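Local coordinates for glucose-6-phosphate 1-dehydrogenase (Mycobacterium avium, PDB 4LGV), which catalyses the oxidation of glucose 6-phosphate to 6-phosphogluconolactone, the entry step of the pentose phosphate pathway, probably with NADP+ as the electron acceptor, at residues R285-L290 with T323-W328. Residues are numbered along the deposited sequence; the frame is centred on the assembly and turned at random.
Sequences RAMPSL and TEIDNW
Ala286 makes the one direct hydrogen bond between the two loops, taking the N-H of Asp326 on its carbonyl oxygen: Asp326 N lies 2.9 Å from Ala286 O with 163° at the hydrogen, though the donor is tilted 33° out of the carbonyl plane. Its methyl faces the partner chain and meets Asn327, CB to CB. Asp326 is the centre of an inverse gamma turn, and its carboxylate is used elsewhere, OD2 bonding Ser361 of the second subunit.

Met287 comes next. CG, set anti to its own carbonyl carbon (chi1 -64°), passes 3.7 Å from Ile325 CG1, and the bend at chi3 brings CE to 3.3 Å from Thr323 OG1. Along the way CG also brushes the Glu324 carbonyl, 3.4 Å from O. Leu257 and Leu260 of helix 246-264 and Ile443 of helix 434-449 also touch this side chain.

Pro288 turns its ring toward Glu324, whose chain crosses it at about a right angle; Pro288 CG sits 3.6 Å from Glu324 OE2, and the aliphatic CG of Glu324 packs on the same ring. A water donates to Pro288 O at 2.8 Å and approaches Thr323 OG1 very closely, at a length that is doubtful. At the far end Leu290 lays CD2 against Thr323, 3.8 Å from CB.

The loop leaving helix 273-284 thus runs roughly antiparallel to the chain leaving strand 318-323, within the C-terminal domain and beside the subunit interface. One direct backbone bond and one water link mean that no regular strand pairing joins the loops; the rest is van der Waals contact, part apolar and part carbon against oxygen, and this close packing is probably the main source of cohesion.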
loop_
_atom_site.group_PDB
_atom_site.type_symbol
_atom_site.label_atom_id
_atom_site.label_comp_id
_atom_site.label_asym_id
_atom_site.label_seq_id
_atom_site.Cartn_x
_atom_site.Cartn_y
_atom_site.Cartn_z
ATOM N N ARG A 285 -13.844 12.688 17.108
ATOM C CA ARG A 285 -14.648 11.558 17.645
ATOM C C ARG A 285 -13.847 10.283 17.800
ATOM O O ARG A 285 -14.273 9.393 18.497
ATOM C CB ARG A 285 -15.887 11.319 16.798
ATOM C CG ARG A 285 -16.845 12.478 17.045
ATOM C CD ARG A 285 -18.130 12.404 16.282
ATOM N NE ARG A 285 -18.873 11.231 16.712
ATOM C CZ ARG A 285 -19.844 10.658 16.018
ATOM N NH1 ARG A 285 -20.175 11.108 14.822
ATOM N NH2 ARG A 285 -20.461 9.602 16.526
ATOM N N ALA A 286 -12.691 10.201 17.169
ATOM C CA ALA A 286 -11.847 9.034 17.260
ATOM C C ALA A 286 -10.692 9.291 18.204
ATOM O O ALA A 286 -9.772 8.454 18.305
ATOM C CB ALA A 286 -11.286 8.651 15.870
ATOM N N MET A 287 -10.706 10.430 18.876
ATOM C CA MET A 287 -9.661 10.741 19.852
ATOM C C MET A 287 -10.159 10.473 21.278
ATOM O O MET A 287 -11.174 10.981 21.689
ATOM C CB MET A 287 -9.243 12.226 19.764
ATOM C CG MET A 287 -8.592 12.623 18.432
ATOM S SD MET A 287 -8.058 14.335 18.271
ATOM C CE MET A 287 -6.678 14.392 19.436
ATOM N N PRO A 288 -9.405 9.713 22.062
ATOM C CA PRO A 288 -9.718 9.558 23.465
ATOM C C PRO A 288 -9.395 10.842 24.234
ATOM O O PRO A 288 -8.570 11.644 23.803
ATOM C CB PRO A 288 -8.791 8.427 23.911
ATOM C CG PRO A 288 -7.628 8.493 23.002
ATOM C CD PRO A 288 -8.107 9.117 21.709
ATOM N N SER A 289 -10.046 11.019 25.366
ATOM C CA SER A 289 -9.720 12.113 26.251
ATOM C C SER A 289 -8.262 12.037 26.720
ATOM O O SER A 289 -7.704 10.972 26.846
ATOM C CB SER A 289 -10.708 12.133 27.419
ATOM O OG SER A 289 -10.663 10.917 28.127
ATOM N N LEU A 290 -7.677 13.190 26.985
ATOM C CA LEU A 290 -6.277 13.230 27.416
ATOM C C LEU A 290 -6.056 12.478 28.739
ATOM O O LEU A 290 -6.923 12.502 29.631
ATOM C CB LEU A 290 -5.801 14.662 27.583
ATOM C CG LEU A 290 -5.808 15.556 26.369
ATOM C CD1 LEU A 290 -5.381 16.936 26.770
ATOM C CD2 LEU A 290 -4.866 15.006 25.328
ATOM N N THR A 323 -1.389 12.683 22.867
ATOM C CA THR A 323 -2.705 12.227 22.458
ATOM C C THR A 323 -2.573 11.273 21.252
ATOM O O THR A 323 -1.474 10.791 20.919
ATOM C CB THR A 323 -3.601 13.436 22.118
ATOM O OG1 THR A 323 -4.905 12.980 21.796
ATOM C CG2 THR A 323 -3.045 14.207 20.946
ATOM N N GLU A 324 -3.699 10.933 20.658
ATOM C CA GLU A 324 -3.718 9.979 19.569
ATOM C C GLU A 324 -5.050 10.080 18.829
ATOM O O GLU A 324 -6.030 10.605 19.360
ATOM C CB GLU A 324 -3.517 8.531 20.077
ATOM C CG GLU A 324 -4.651 8.045 20.932
ATOM C CD GLU A 324 -4.597 6.587 21.385
ATOM O OE1 GLU A 324 -4.484 5.650 20.557
ATOM O OE2 GLU A 324 -4.744 6.402 22.588
ATOM N N ILE A 325 -5.069 9.550 17.620
ATOM C CA ILE A 325 -6.300 9.449 16.808
ATOM C C ILE A 325 -6.477 7.968 16.438
ATOM O O ILE A 325 -5.696 7.413 15.660
ATOM C CB ILE A 325 -6.186 10.299 15.548
ATOM C CG1 ILE A 325 -6.004 11.758 15.921
ATOM C CG2 ILE A 325 -7.414 10.161 14.679
ATOM C CD1 ILE A 325 -5.580 12.622 14.746
ATOM N N ASP A 326 -7.479 7.338 17.029
ATOM C CA ASP A 326 -7.613 5.884 16.994
ATOM C C ASP A 326 -8.495 5.419 15.847
ATOM O O ASP A 326 -9.562 4.826 16.065
ATOM C CB ASP A 326 -8.153 5.379 18.343
ATOM C CG ASP A 326 -8.083 3.872 18.476
ATOM O OD1 ASP A 326 -7.155 3.219 17.935
ATOM O OD2 ASP A 326 -9.010 3.331 19.157
ATOM N N ASN A 327 -8.028 5.647 14.623
ATOM C CA ASN A 327 -8.790 5.232 13.440
ATOM C C ASN A 327 -7.911 4.509 12.423
ATOM O O ASN A 327 -6.763 4.222 12.723
ATOM C CB ASN A 327 -9.541 6.412 12.874
ATOM C CG ASN A 327 -8.645 7.447 12.194
ATOM O OD1 ASN A 327 -7.453 7.257 11.985
ATOM N ND2 ASN A 327 -9.256 8.576 11.835
ATOM N N TRP A 328 -8.435 4.199 11.245
ATOM C CA TRP A 328 -7.666 3.437 10.253
ATOM C C TRP A 328 -6.423 4.175 9.762
ATOM O O TRP A 328 -5.450 3.552 9.381
ATOM C CB TRP A 328 -8.518 3.072 9.058
ATOM C CG TRP A 328 -9.506 1.976 9.306
ATOM C CD1 TRP A 328 -9.769 1.365 10.481
ATOM C CD2 TRP A 328 -10.410 1.394 8.341
ATOM N NE1 TRP A 328 -10.767 0.436 10.317
ATOM C CE2 TRP A 328 -11.162 0.428 9.006
ATOM C CE3 TRP A 328 -10.622 1.585 6.984
ATOM C CZ2 TRP A 328 -12.141 -0.343 8.359
ATOM C CZ3 TRP A 328 -11.603 0.832 6.332
ATOM C CH2 TRP A 328 -12.347 -0.112 7.012
HETATM O O HOH W 1 -5.767 11.976 23.861
#